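Local coordinates for protein putative NADPH:quinone reductase (Bacillus thuringiensis, PDB 3GMS) that probably reduces quinones with NADPH, as a member of the medium-chain dehydrogenase/reductase superfamily, at residues P46-P51 with P66-V71; R42-S47 with G97-Y102; I8-F13 with I60-I65; S303-A308 with G325-T330. All blocks are in the same frame, centred on the assembly; numbering follows the deposited sequence. Where two conformers were deposited one is given.

Interaction 1: P46-P51 with P66-V71; sequences PSDLIP and PGYEGV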
loop_
_atom_site.group_PDB
_atom_site.type_symbol
_atom_site.label_atom_id
_atom_site.label_comp_id
_atom_site.label_asym_id
_atom_site.label_seq_id
_atom_site.Cartn_x
_atom_site.Cartn_y
_atom_site.Cartn_z
ATOM N N PRO A 46 3.555 4.137 -5.820
ATOM C CA PRO A 46 3.580 3.410 -7.099
ATOM C C PRO A 46 2.225 2.796 -7.486
ATOM O O PRO A 46 1.864 2.786 -8.679
ATOM C CB PRO A 46 4.686 2.342 -6.878
ATOM C CG PRO A 46 5.663 3.022 -5.966
ATOM C CD PRO A 46 4.669 3.733 -4.950
ATOM N N SER A 47 1.431 2.339 -6.518
ATOM C CA SER A 47 0.114 1.781 -6.819
ATOM C C SER A 47 -0.949 2.819 -7.236
ATOM O O SER A 47 -1.984 2.466 -7.828
ATOM C CB SER A 47 -0.423 0.958 -5.617
ATOM O OG SER A 47 -0.472 1.782 -4.465
ATOM N N ASP A 48 -0.694 4.093 -6.967
ATOM C CA ASP A 48 -1.573 5.167 -7.474
ATOM C C ASP A 48 -1.331 5.353 -8.981
ATOM O O ASP A 48 -2.195 5.873 -9.689
ATOM C CB ASP A 48 -1.273 6.524 -6.836
ATOM C CG ASP A 48 -1.590 6.577 -5.374
ATOM O OD1 ASP A 48 -2.674 6.090 -4.999
ATOM O OD2 ASP A 48 -0.791 7.171 -4.610
ATOM N N LEU A 49 -0.131 5.030 -9.445
ATOM C CA LEU A 49 0.186 5.252 -10.871
ATOM C C LEU A 49 -0.316 4.175 -11.831
ATOM O O LEU A 49 -0.586 4.454 -13.014
ATOM C CB LEU A 49 1.686 5.431 -11.066
ATOM C CG LEU A 49 2.347 6.496 -10.207
ATOM C CD1 LEU A 49 3.838 6.585 -10.573
ATOM C CD2 LEU A 49 1.631 7.825 -10.377
ATOM N N ILE A 50 -0.395 2.944 -11.351
ATOM C CA ILE A 50 -0.847 1.816 -12.172
ATOM C C ILE A 50 -2.198 2.085 -12.888
ATOM O O ILE A 50 -2.312 1.851 -14.107
ATOM C CB ILE A 50 -0.874 0.497 -11.335
ATOM C CG1 ILE A 50 0.544 0.154 -10.863
ATOM C CG2 ILE A 50 -1.480 -0.670 -12.172
ATOM C CD1 ILE A 50 0.633 -1.129 -10.013
ATOM N N PRO A 51 -3.221 2.607 -12.170
ATOM C CA PRO A 51 -4.458 2.840 -12.920
ATOM C C PRO A 51 -4.331 3.872 -14.047
ATOM O O PRO A 51 -5.090 3.803 -15.028
ATOM C CB PRO A 51 -5.443 3.380 -11.876
ATOM C CG PRO A 51 -4.763 3.233 -10.529
ATOM C CD PRO A 51 -3.398 2.678 -10.708
ATOM N N PRO A 66 -6.609 10.576 -9.712
ATOM C CA PRO A 66 -5.838 9.517 -9.044
ATOM C C PRO A 66 -5.712 9.687 -7.509
ATOM O O PRO A 66 -6.024 10.747 -6.963
ATOM C CB PRO A 66 -4.424 9.654 -9.613
ATOM C CG PRO A 66 -4.454 10.734 -10.603
ATOM C CD PRO A 66 -5.763 11.458 -10.548
ATOM N N GLY A 67 -5.154 8.665 -6.859
ATOM C CA GLY A 67 -4.873 8.747 -5.424
ATOM C C GLY A 67 -5.824 7.949 -4.549
ATOM O O GLY A 67 -7.046 8.153 -4.535
ATOM N N TYR A 68 -5.250 7.022 -3.808
ATOM C CA TYR A 68 -6.057 6.168 -2.916
ATOM C C TYR A 68 -5.990 6.580 -1.487
ATOM O O TYR A 68 -6.801 6.092 -0.663
ATOM C CB TYR A 68 -5.668 4.677 -3.025
ATOM C CG TYR A 68 -6.133 4.077 -4.307
ATOM C CD1 TYR A 68 -7.467 3.722 -4.487
ATOM C CD2 TYR A 68 -5.266 3.956 -5.387
ATOM C CE1 TYR A 68 -7.922 3.165 -5.680
ATOM C CE2 TYR A 68 -5.712 3.382 -6.600
ATOM C CZ TYR A 68 -7.032 3.008 -6.733
ATOM O OH TYR A 68 -7.504 2.481 -7.916
ATOM N N GLU A 69 -5.017 7.399 -1.121
ATOM C CA GLU A 69 -4.928 7.742 0.304
ATOM C C GLU A 69 -4.456 9.173 0.602
ATOM O O GLU A 69 -4.104 9.938 -0.308
ATOM C CB GLU A 69 -4.150 6.680 1.094
ATOM C CG GLU A 69 -2.688 6.673 0.867
ATOM C CD GLU A 69 -1.951 5.666 1.763
ATOM O OE1 GLU A 69 -1.108 4.976 1.210
ATOM O OE2 GLU A 69 -2.172 5.587 3.004
ATOM N N GLY A 70 -4.456 9.514 1.877
ATOM C CA GLY A 70 -4.062 10.848 2.347
ATOM C C GLY A 70 -4.923 11.284 3.523
ATOM O O GLY A 70 -5.884 10.595 3.897
ATOM N N VAL A 71 -4.594 12.449 4.075
ATOM C CA VAL A 71 -5.249 12.935 5.275
ATOM C C VAL A 71 -5.754 14.353 4.999
ATOM O O VAL A 71 -5.146 15.088 4.216
ATOM C CB VAL A 71 -4.246 12.941 6.439
ATOM C CG1 VAL A 71 -3.097 13.914 6.154
ATOM C CG2 VAL A 71 -4.928 13.283 7.769
HETATM O O HOH W 1 -2.427 8.488 -2.737
HETATM O O HOH W 2 -4.646 6.356 -8.503
#

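Interaction 2: R42-S47 with G97-Y102; sequences RPINPS and GTWQEY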
loop_
_atom_site.group_PDB
_atom_site.type_symbol
_atom_site.label_atom_id
_atom_site.label_comp_id
_atom_site.label_asym_id
_atom_site.label_seq_id
_atom_site.Cartn_x
_atom_site.Cartn_y
_atom_site.Cartn_z
ATOM N N ARG A 42 -1.136 13.955 0.562
ATOM C CA ARG A 42 -1.286 12.549 0.058
ATOM C C ARG A 42 0.086 12.052 -0.391
ATOM O O ARG A 42 0.840 12.840 -0.974
ATOM C CB ARG A 42 -2.213 12.418 -1.181
ATOM C CG ARG A 42 -3.375 13.396 -1.240
ATOM C CD ARG A 42 -2.931 14.678 -1.926
ATOM N NE ARG A 42 -3.970 15.712 -2.087
ATOM C CZ ARG A 42 -3.779 17.017 -1.885
ATOM N NH1 ARG A 42 -2.627 17.507 -1.431
ATOM N NH2 ARG A 42 -4.795 17.861 -2.096
ATOM N N PRO A 43 0.371 10.747 -0.212
ATOM C CA PRO A 43 1.593 10.188 -0.774
ATOM C C PRO A 43 1.363 9.953 -2.266
ATOM O O PRO A 43 0.217 9.853 -2.729
ATOM C CB PRO A 43 1.711 8.848 -0.033
ATOM C CG PRO A 43 0.246 8.349 0.013
ATOM C CD PRO A 43 -0.514 9.694 0.336
ATOM N N ILE A 44 2.455 9.875 -3.020
ATOM C CA ILE A 44 2.410 9.314 -4.352
ATOM C C ILE A 44 2.899 7.876 -4.241
ATOM O O ILE A 44 4.099 7.605 -4.141
ATOM C CB ILE A 44 3.257 10.124 -5.350
ATOM C CG1 ILE A 44 2.634 11.539 -5.466
ATOM C CG2 ILE A 44 3.287 9.384 -6.735
ATOM C CD1 ILE A 44 3.451 12.546 -6.321
ATOM N N ASN A 45 1.966 6.941 -4.196
ATOM C CA ASN A 45 2.368 5.544 -4.158
ATOM C C ASN A 45 2.540 5.003 -5.583
ATOM O O ASN A 45 1.744 5.317 -6.450
ATOM C CB ASN A 45 1.305 4.687 -3.447
ATOM C CG ASN A 45 1.096 5.075 -1.955
ATOM O OD1 ASN A 45 2.042 5.420 -1.259
ATOM N ND2 ASN A 45 -0.145 4.963 -1.474
ATOM N N PRO A 46 3.555 4.137 -5.820
ATOM C CA PRO A 46 3.580 3.410 -7.099
ATOM C C PRO A 46 2.225 2.796 -7.486
ATOM O O PRO A 46 1.864 2.786 -8.679
ATOM C CB PRO A 46 4.686 2.342 -6.878
ATOM C CG PRO A 46 5.663 3.022 -5.966
ATOM C CD PRO A 46 4.669 3.733 -4.950
ATOM N N SER A 47 1.431 2.339 -6.518
ATOM C CA SER A 47 0.114 1.781 -6.819
ATOM C C SER A 47 -0.949 2.819 -7.236
ATOM O O SER A 47 -1.984 2.466 -7.828
ATOM C CB SER A 47 -0.423 0.958 -5.617
ATOM O OG SER A 47 -0.472 1.782 -4.465
ATOM N N GLY A 97 -11.060 10.090 -5.733
ATOM C CA GLY A 97 -9.605 10.207 -5.824
ATOM C C GLY A 97 -9.055 11.268 -4.923
ATOM O O GLY A 97 -9.647 12.339 -4.749
ATOM N N THR A 98 -7.897 11.006 -4.335
ATOM C CA THR A 98 -7.428 11.931 -3.308
ATOM C C THR A 98 -6.549 13.033 -3.803
ATOM O O THR A 98 -6.229 13.955 -3.041
ATOM C CB THR A 98 -6.714 11.216 -2.163
ATOM O OG1 THR A 98 -5.536 10.568 -2.673
ATOM C CG2 THR A 98 -7.636 10.171 -1.429
ATOM N N TRP A 99 -6.081 12.957 -5.054
ATOM C CA TRP A 99 -5.201 14.010 -5.508
ATOM C C TRP A 99 -5.998 15.210 -5.983
ATOM O O TRP A 99 -5.984 15.557 -7.179
ATOM C CB TRP A 99 -4.318 13.520 -6.629
ATOM C CG TRP A 99 -3.340 12.445 -6.198
ATOM C CD1 TRP A 99 -3.257 11.805 -4.988
ATOM C CD2 TRP A 99 -2.332 11.866 -7.040
ATOM N NE1 TRP A 99 -2.193 10.864 -5.022
ATOM C CE2 TRP A 99 -1.633 10.901 -6.276
ATOM C CE3 TRP A 99 -1.939 12.099 -8.366
ATOM C CZ2 TRP A 99 -0.575 10.142 -6.810
ATOM C CZ3 TRP A 99 -0.890 11.345 -8.895
ATOM C CH2 TRP A 99 -0.227 10.391 -8.116
ATOM N N GLN A 100 -6.708 15.800 -5.044
ATOM C CA GLN A 100 -7.510 16.983 -5.325
ATOM C C GLN A 100 -7.685 17.759 -4.041
ATOM O O GLN A 100 -7.386 17.270 -2.953
ATOM C CB GLN A 100 -8.881 16.601 -5.942
ATOM C CG GLN A 100 -9.767 15.798 -5.053
ATOM C CD GLN A 100 -11.137 15.515 -5.704
ATOM O OE1 GLN A 100 -11.721 16.396 -6.363
ATOM N NE2 GLN A 100 -11.640 14.283 -5.532
ATOM N N GLU A 101 -8.210 18.971 -4.176
ATOM C CA GLU A 101 -8.269 19.903 -3.084
ATOM C C GLU A 101 -9.270 19.407 -2.051
ATOM O O GLU A 101 -9.008 19.477 -0.843
ATOM C CB GLU A 101 -8.684 21.281 -3.614
ATOM C CG GLU A 101 -8.729 22.386 -2.567
ATOM C CD GLU A 101 -8.918 23.772 -3.182
ATOM O OE1 GLU A 101 -8.980 23.909 -4.445
ATOM O OE2 GLU A 101 -8.948 24.726 -2.375
ATOM N N TYR A 102 -10.420 18.940 -2.531
ATOM C CA TYR A 102 -11.477 18.452 -1.673
ATOM C C TYR A 102 -11.907 17.052 -2.070
ATOM O O TYR A 102 -12.190 16.792 -3.245
ATOM C CB TYR A 102 -12.721 19.339 -1.803
ATOM C CG TYR A 102 -12.501 20.802 -1.470
ATOM C CD1 TYR A 102 -12.445 21.224 -0.145
ATOM C CD2 TYR A 102 -12.373 21.743 -2.481
ATOM C CE1 TYR A 102 -12.271 22.577 0.183
ATOM C CE2 TYR A 102 -12.199 23.107 -2.181
ATOM C CZ TYR A 102 -12.153 23.506 -0.847
ATOM O OH TYR A 102 -12.008 24.820 -0.493
HETATM O O HOH W 1 -2.427 8.488 -2.737
#

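Interaction 3: I8-F13 with I60-I65; sequences IQFHKF and IPLPNI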
loop_
_atom_site.group_PDB
_atom_site.type_symbol
_atom_site.label_atom_id
_atom_site.label_comp_id
_atom_site.label_asym_id
_atom_site.label_seq_id
_atom_site.Cartn_x
_atom_site.Cartn_y
_atom_site.Cartn_z
ATOM N N ILE A 8 -6.485 17.001 -9.798
ATOM C CA ILE A 8 -5.672 16.391 -10.844
ATOM C C ILE A 8 -6.527 15.308 -11.503
ATOM O O ILE A 8 -7.121 14.483 -10.809
ATOM C CB ILE A 8 -4.384 15.726 -10.263
ATOM C CG1 ILE A 8 -3.567 16.727 -9.436
ATOM C CG2 ILE A 8 -3.568 15.114 -11.374
ATOM C CD1 ILE A 8 -3.223 18.020 -10.165
ATOM N N GLN A 9 -6.580 15.309 -12.836
ATOM C CA GLN A 9 -7.420 14.417 -13.613
ATOM C C GLN A 9 -6.645 13.928 -14.837
ATOM O O GLN A 9 -5.742 14.638 -15.300
ATOM C CB GLN A 9 -8.637 15.241 -14.084
ATOM C CG GLN A 9 -9.706 14.476 -14.705
ATOM C CD GLN A 9 -11.082 15.029 -14.366
ATOM O OE1 GLN A 9 -11.826 14.405 -13.627
ATOM N NE2 GLN A 9 -11.432 16.182 -14.927
ATOM N N PHE A 10 -6.961 12.727 -15.322
ATOM C CA PHE A 10 -6.538 12.270 -16.650
ATOM C C PHE A 10 -7.759 11.823 -17.419
ATOM O O PHE A 10 -8.668 11.216 -16.859
ATOM C CB PHE A 10 -5.495 11.141 -16.622
ATOM C CG PHE A 10 -5.892 9.935 -15.781
ATOM C CD1 PHE A 10 -6.294 8.758 -16.388
ATOM C CD2 PHE A 10 -5.808 9.984 -14.383
ATOM C CE1 PHE A 10 -6.658 7.640 -15.622
ATOM C CE2 PHE A 10 -6.172 8.879 -13.605
ATOM C CZ PHE A 10 -6.580 7.705 -14.221
ATOM N N HIS A 11 -7.754 12.137 -18.706
ATOM C CA HIS A 11 -8.903 11.863 -19.588
ATOM C C HIS A 11 -8.633 10.662 -20.481
ATOM O O HIS A 11 -9.561 10.115 -21.059
ATOM C CB HIS A 11 -9.237 13.097 -20.427
ATOM C CG HIS A 11 -9.632 14.284 -19.617
ATOM N ND1 HIS A 11 -10.945 14.669 -19.443
ATOM C CD2 HIS A 11 -8.884 15.177 -18.929
ATOM C CE1 HIS A 11 -10.987 15.738 -18.671
ATOM N NE2 HIS A 11 -9.749 16.074 -18.354
ATOM N N LYS A 12 -7.369 10.248 -20.562
ATOM C CA LYS A 12 -6.986 9.038 -21.258
ATOM C C LYS A 12 -5.950 8.313 -20.413
ATOM O O LYS A 12 -5.249 8.945 -19.596
ATOM C CB LYS A 12 -6.350 9.366 -22.635
ATOM C CG LYS A 12 -7.208 10.200 -23.559
ATOM C CD LYS A 12 -6.567 10.123 -24.955
ATOM C CE LYS A 12 -7.434 10.803 -26.008
ATOM N NZ LYS A 12 -7.393 12.294 -25.905
ATOM N N PHE A 13 -5.845 7.001 -20.596
ATOM C CA PHE A 13 -4.765 6.256 -19.979
ATOM C C PHE A 13 -3.480 6.535 -20.758
ATOM O O PHE A 13 -3.529 6.883 -21.946
ATOM C CB PHE A 13 -5.058 4.748 -19.967
ATOM C CG PHE A 13 -6.302 4.360 -19.197
ATOM C CD1 PHE A 13 -6.422 4.627 -17.826
ATOM C CD2 PHE A 13 -7.343 3.675 -19.847
ATOM C CE1 PHE A 13 -7.578 4.245 -17.113
ATOM C CE2 PHE A 13 -8.503 3.285 -19.145
ATOM C CZ PHE A 13 -8.612 3.564 -17.774
ATOM N N ILE A 60 -11.754 1.208 -14.436
ATOM C CA ILE A 60 -11.560 2.628 -14.104
ATOM C C ILE A 60 -12.187 3.490 -15.195
ATOM O O ILE A 60 -11.666 3.514 -16.300
ATOM C CB ILE A 60 -10.050 3.034 -13.968
ATOM C CG1 ILE A 60 -9.248 2.052 -13.075
ATOM C CG2 ILE A 60 -9.938 4.473 -13.485
ATOM C CD1 ILE A 60 -9.387 2.267 -11.536
ATOM N N PRO A 61 -13.292 4.194 -14.882
ATOM C CA PRO A 61 -13.970 5.117 -15.797
ATOM C C PRO A 61 -13.095 6.330 -16.012
ATOM O O PRO A 61 -12.368 6.728 -15.086
ATOM C CB PRO A 61 -15.210 5.575 -15.005
ATOM C CG PRO A 61 -15.346 4.643 -13.895
ATOM C CD PRO A 61 -13.968 4.145 -13.573
ATOM N N LEU A 62 -13.161 6.907 -17.210
ATOM C CA LEU A 62 -12.459 8.150 -17.531
ATOM C C LEU A 62 -13.473 9.272 -17.673
ATOM O O LEU A 62 -14.585 9.028 -18.138
ATOM C CB LEU A 62 -11.668 7.996 -18.829
ATOM C CG LEU A 62 -10.514 6.993 -18.767
ATOM C CD1 LEU A 62 -10.060 6.631 -20.177
ATOM C CD2 LEU A 62 -9.370 7.606 -17.934
ATOM N N PRO A 63 -13.124 10.499 -17.250
ATOM C CA PRO A 63 -11.844 10.840 -16.671
ATOM C C PRO A 63 -11.788 10.371 -15.215
ATOM O O PRO A 63 -12.841 10.069 -14.610
ATOM C CB PRO A 63 -11.830 12.358 -16.738
ATOM C CG PRO A 63 -13.300 12.755 -16.548
ATOM C CD PRO A 63 -14.077 11.633 -17.218
ATOM N N ASN A 64 -10.582 10.339 -14.647
ATOM C CA ASN A 64 -10.466 9.847 -13.281
ATOM C C ASN A 64 -9.508 10.713 -12.486
ATOM O O ASN A 64 -8.565 11.287 -13.061
ATOM C CB ASN A 64 -9.953 8.406 -13.330
ATOM C CG ASN A 64 -9.649 7.850 -11.955
ATOM O OD1 ASN A 64 -8.475 7.788 -11.525
ATOM N ND2 ASN A 64 -10.712 7.492 -11.224
ATOM N N ILE A 65 -9.739 10.797 -11.174
ATOM C CA ILE A 65 -8.831 11.534 -10.259
ATOM C C ILE A 65 -7.945 10.504 -9.549
ATOM O O ILE A 65 -8.470 9.624 -8.892
ATOM C CB ILE A 65 -9.595 12.387 -9.235
ATOM C CG1 ILE A 65 -10.456 13.435 -9.963
ATOM C CG2 ILE A 65 -8.617 13.129 -8.314
ATOM C CD1 ILE A 65 -11.534 14.087 -9.086
#

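Interaction 4: S303-A308 with G325-T330; sequences STYELA and GKVFLT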
loop_
_atom_site.group_PDB
_atom_site.type_symbol
_atom_site.label_atom_id
_atom_site.label_comp_id
_atom_site.label_asym_id
_atom_site.label_seq_id
_atom_site.Cartn_x
_atom_site.Cartn_y
_atom_site.Cartn_z
ATOM N N SER A 303 10.433 14.091 -0.318
ATOM C CA SER A 303 10.251 15.436 -0.830
ATOM C C SER A 303 8.765 15.714 -0.888
ATOM O O SER A 303 7.960 14.775 -0.775
ATOM C CB SER A 303 10.915 15.625 -2.226
ATOM O OG SER A 303 10.519 14.647 -3.191
ATOM N N THR A 304 8.425 16.996 -1.031
ATOM C CA THR A 304 7.045 17.493 -0.996
ATOM C C THR A 304 6.783 18.475 -2.148
ATOM O O THR A 304 7.667 19.320 -2.494
ATOM C CB THR A 304 6.747 18.178 0.357
ATOM O OG1 THR A 304 7.677 19.268 0.595
ATOM C CG2 THR A 304 6.845 17.159 1.502
ATOM N N TYR A 305 5.581 18.387 -2.738
ATOM C CA TYR A 305 5.228 19.189 -3.902
ATOM C C TYR A 305 3.808 19.624 -3.733
ATOM O O TYR A 305 2.959 18.855 -3.220
ATOM C CB TYR A 305 5.303 18.332 -5.174
ATOM C CG TYR A 305 6.723 17.977 -5.536
ATOM C CD1 TYR A 305 7.430 18.794 -6.412
ATOM C CD2 TYR A 305 7.362 16.846 -5.005
ATOM C CE1 TYR A 305 8.730 18.495 -6.762
ATOM C CE2 TYR A 305 8.705 16.551 -5.335
ATOM C CZ TYR A 305 9.353 17.397 -6.241
ATOM O OH TYR A 305 10.660 17.181 -6.645
ATOM N N GLU A 306 3.521 20.829 -4.191
ATOM C CA GLU A 306 2.150 21.276 -4.247
ATOM C C GLU A 306 1.406 20.510 -5.337
ATOM O O GLU A 306 1.988 20.106 -6.357
ATOM C CB GLU A 306 2.111 22.780 -4.499
ATOM C CG GLU A 306 2.827 23.548 -3.400
ATOM C CD GLU A 306 1.961 23.689 -2.176
ATOM O OE1 GLU A 306 0.718 23.739 -2.334
ATOM O OE2 GLU A 306 2.519 23.763 -1.066
ATOM N N LEU A 307 0.111 20.327 -5.120
ATOM C CA LEU A 307 -0.741 19.640 -6.085
ATOM C C LEU A 307 -0.474 20.064 -7.563
ATOM O O LEU A 307 -0.332 19.187 -8.418
ATOM C CB LEU A 307 -2.205 19.801 -5.650
ATOM C CG LEU A 307 -3.262 18.809 -6.120
ATOM C CD1 LEU A 307 -2.957 17.381 -5.702
ATOM C CD2 LEU A 307 -4.605 19.310 -5.598
ATOM N N ALA A 308 -0.295 21.376 -7.836
ATOM C CA ALA A 308 -0.029 21.872 -9.203
ATOM C C ALA A 308 1.222 21.307 -9.842
ATOM O O ALA A 308 1.318 21.249 -11.074
ATOM C CB ALA A 308 0.024 23.412 -9.265
ATOM N N GLY A 325 12.588 7.010 0.544
ATOM C CA GLY A 325 11.519 7.799 1.143
ATOM C C GLY A 325 10.341 8.073 0.242
ATOM O O GLY A 325 10.406 7.887 -0.969
ATOM N N LYS A 326 9.265 8.557 0.857
ATOM C CA LYS A 326 8.012 8.824 0.191
ATOM C C LYS A 326 7.885 10.272 -0.340
ATOM O O LYS A 326 8.230 11.205 0.363
ATOM C CB LYS A 326 6.911 8.557 1.222
ATOM C CG LYS A 326 5.541 8.420 0.625
ATOM C CD LYS A 326 5.404 7.144 -0.228
ATOM C CE LYS A 326 5.139 5.920 0.601
ATOM N NZ LYS A 326 4.762 4.798 -0.287
ATOM N N VAL A 327 7.407 10.442 -1.583
ATOM C CA VAL A 327 7.143 11.745 -2.130
ATOM C C VAL A 327 5.678 12.088 -1.846
ATOM O O VAL A 327 4.822 11.223 -1.950
ATOM C CB VAL A 327 7.370 11.735 -3.654
ATOM C CG1 VAL A 327 7.069 13.139 -4.256
ATOM C CG2 VAL A 327 8.833 11.303 -3.953
ATOM N N PHE A 328 5.394 13.313 -1.458
ATOM C CA PHE A 328 4.012 13.717 -1.155
ATOM C C PHE A 328 3.541 14.910 -1.928
ATOM O O PHE A 328 4.347 15.796 -2.287
ATOM C CB PHE A 328 3.894 14.078 0.347
ATOM C CG PHE A 328 4.193 12.943 1.283
ATOM C CD1 PHE A 328 3.149 12.165 1.819
ATOM C CD2 PHE A 328 5.501 12.664 1.679
ATOM C CE1 PHE A 328 3.433 11.126 2.691
ATOM C CE2 PHE A 328 5.795 11.584 2.545
ATOM C CZ PHE A 328 4.752 10.828 3.060
ATOM N N LEU A 329 2.210 14.972 -2.095
ATOM C CA LEU A 329 1.515 16.126 -2.665
ATOM C C LEU A 329 0.841 16.847 -1.552
ATOM O O LEU A 329 0.025 16.257 -0.837
ATOM C CB LEU A 329 0.448 15.672 -3.669
ATOM C CG LEU A 329 0.993 15.029 -4.957
ATOM C CD1 LEU A 329 -0.087 14.284 -5.748
ATOM C CD2 LEU A 329 1.831 16.018 -5.876
ATOM N N THR A 330 1.200 18.122 -1.355
ATOM C CA THR A 330 0.752 18.777 -0.136
ATOM C C THR A 330 -0.118 19.974 -0.520
ATOM O O THR A 330 -0.007 20.497 -1.643
ATOM C CB THR A 330 1.937 19.220 0.772
ATOM O OG1 THR A 330 2.715 20.207 0.080
ATOM C CG2 THR A 330 2.832 18.037 1.191
HETATM O O HOH W 3 1.894 22.560 0.969
#

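Interaction 1: P46-P51 with P66-V71
In D48, CG lies beside the backbone N (chi1 -67°), which carries the carboxylate across to Y68 N. The Y68 ring, with chi1 -73°, turns back alongside the aspartate. The two side chains run in opposing senses, with the carboxylate and ring planes 17° apart. D48 OD1 accepts from Y68 N at 3.0 Å, and the donor stands above the carboxylate plane. OD1 also sits at the ring edge, 3.4 Å from Y68 CD2. The other oxygen, D48 OD2, accepts from N45 N and lies 2.8 Å from a water, which accepts from E69 N. In this GroES-like domain the contact ties the short, weakly bonded helix 46-49 to the loop that leads into strand 71-77. A second water bridges the backbones: it donates to D48 O at 2.8 Å and accepts from G67 N at 2.9 Å. Just after the helix, P51 CG reaches the edge of the Y68 ring, 4.0 Å from Y68 CE2. I127 of helix 127-139 also touches Y68.

Interaction 2: R42-S47 with G97-Y102
The end of strand 34-43 and the turn after it meet the loop before strand 102-106, inside the GroES-like domain. W99 is the centre of an inverse gamma turn in that loop. R42 grips the backbone on both sides of this turn. From a CB directed at the loop, the arginine chain bends at chi2 (88°), which brings the guanidinium edge up to two carbonyls. R42 NE donates to T98 O at 3.0 Å, and R42 NH2 donates to Q100 O at 2.8 Å with a nearly straight bond of 167°. Both oxygens lie in the guanidinium plane. The two carbonyls are met differently: NE is tilted modestly from the plane of the T98 carbonyl, whereas NH2 stands well above that of Q100. These two bonds fix the rotation of the guanidinium group. R42 NH1 is held elsewhere, by L329 O and S331 OG. The indole of W99 runs back along the strand end. Its NE1 makes a weak hydrogen bond to P43 O at 3.5 Å. A water lies 3.0 Å from P43 O and accepts weakly from W99 NE1. The six-membered end of the indole lies roughly perpendicular to the I44 side chain, with W99 CZ2 3.7 Å from I44 CG1. On the loop itself, Q100 NE2 donates to G97 O at 2.9 Å, and Q100 OE1 is bonded to K25 NZ. An arginine clasping the two carbonyls that flank a gamma-turn residue is one of the ties between strand 34-43 and this loop of the GroES-like fold.

Interaction 3: I8-F13 with I60-I65
P63 CB lies over one face of the H11 imidazole, and L62 CD1 lies over one face of the F13 ring. Both are CH-pi contacts, with CB 4.0 Å from the centroid of the H11 ring and CD1 4.1 Å from that of F13. The backbones join through one antiparallel bridge, a hydrogen-bonded pair of F10 and N64, where the end of strand 4-10 meets a loop of the GroES-like domain that precedes strand 71-77. F10 N donates to N64 O at 3.1 Å, and N64 N donates to F10 O at 3.1 Å. Both donors lie in the carbonyl planes. I60 O sits at the F13 edge, 3.4 Å from F13 CZ. The edge of the F10 ring is met in its plane by F13 CE1. The peptide bond before P63 is cis. The first side-chain bonds of L62 and P63 are directed at residues 8-13. L62 CD2 packs on F10 and also borders F13, while CD1 serves F13. CG of F10 sits between its backbone N and carbonyl carbon (chi1 53°), which lays the ring beside N64. Q9 CG packs alongside P63 CB, 3.6 Å away. The polar ends of Q9 and H11 are both bonded to E23. I8 O is buried by the contact and has no hydrogen-bond partner in the model; I65 CG2 lies 3.2 Å from I8 O.

Interaction 4: S303-A308 with G325-T330
Y305 leaves its strand on the face shared with S303, V327 and L329. Its CB meets L329 CD2 at 4.2 Å. CG lies beside the backbone N (chi1 -70°), which brings the ring beside V327. One side of the ring then follows a V327 methyl: CD2 is 3.8 Å from V327 CG1, and CE2 keeps close to the same methyl. F328 O sits near the plane at the ring edge. Beyond the strands, the tyrosine side chain touches A313 and V316 of helix 310-318. Beneath the side chain the two strands pair in parallel. F328 N donates to S303 O at 3.0 Å, Y305 N to F328 O at 2.9 Å, and T330 N to Y305 O at 2.7 Å. T304, with F328 on the other face, also meets T330: its CB is 4.0 Å from T330 CG2. L307 follows, with its CD1 4.2 Å from L329 CD1. The pair is the two strands of a beta-alpha-beta crossover, 301-306 and 326-330, linked by helix 310-318. V316 and V317 of that helix touch V327. F120 of helix 119-122 touches T304 and T330 and stacks edge-to-face with F328, while strand 34-43 pairs antiparallel with strand 326-330.

How the interactions relate
Interactions 1 and 2 adjoin, with centres about 5 Å apart. They share P46 and S47 and one water, and E69 O accepts from T98 OG1 at 2.8 Å. Interaction 2 continues into interaction 4 through the sheet: L329 N lies 2.8 Å from R42 O and I44 N 2.9 Å from V327 O. W99 also packs on L329. Interaction 3 is more peripheral, its centre about 13 Å from those of interactions 1 and 2. It is tied to interaction 2 by I8 N and W99 O, 3.0 Å apart. Toward interaction 1, P51 packs on F13, and P66 on I8 and F10. Interactions 3 and 4 meet where I8 touches L307. No ligand marks an active site among these contacts.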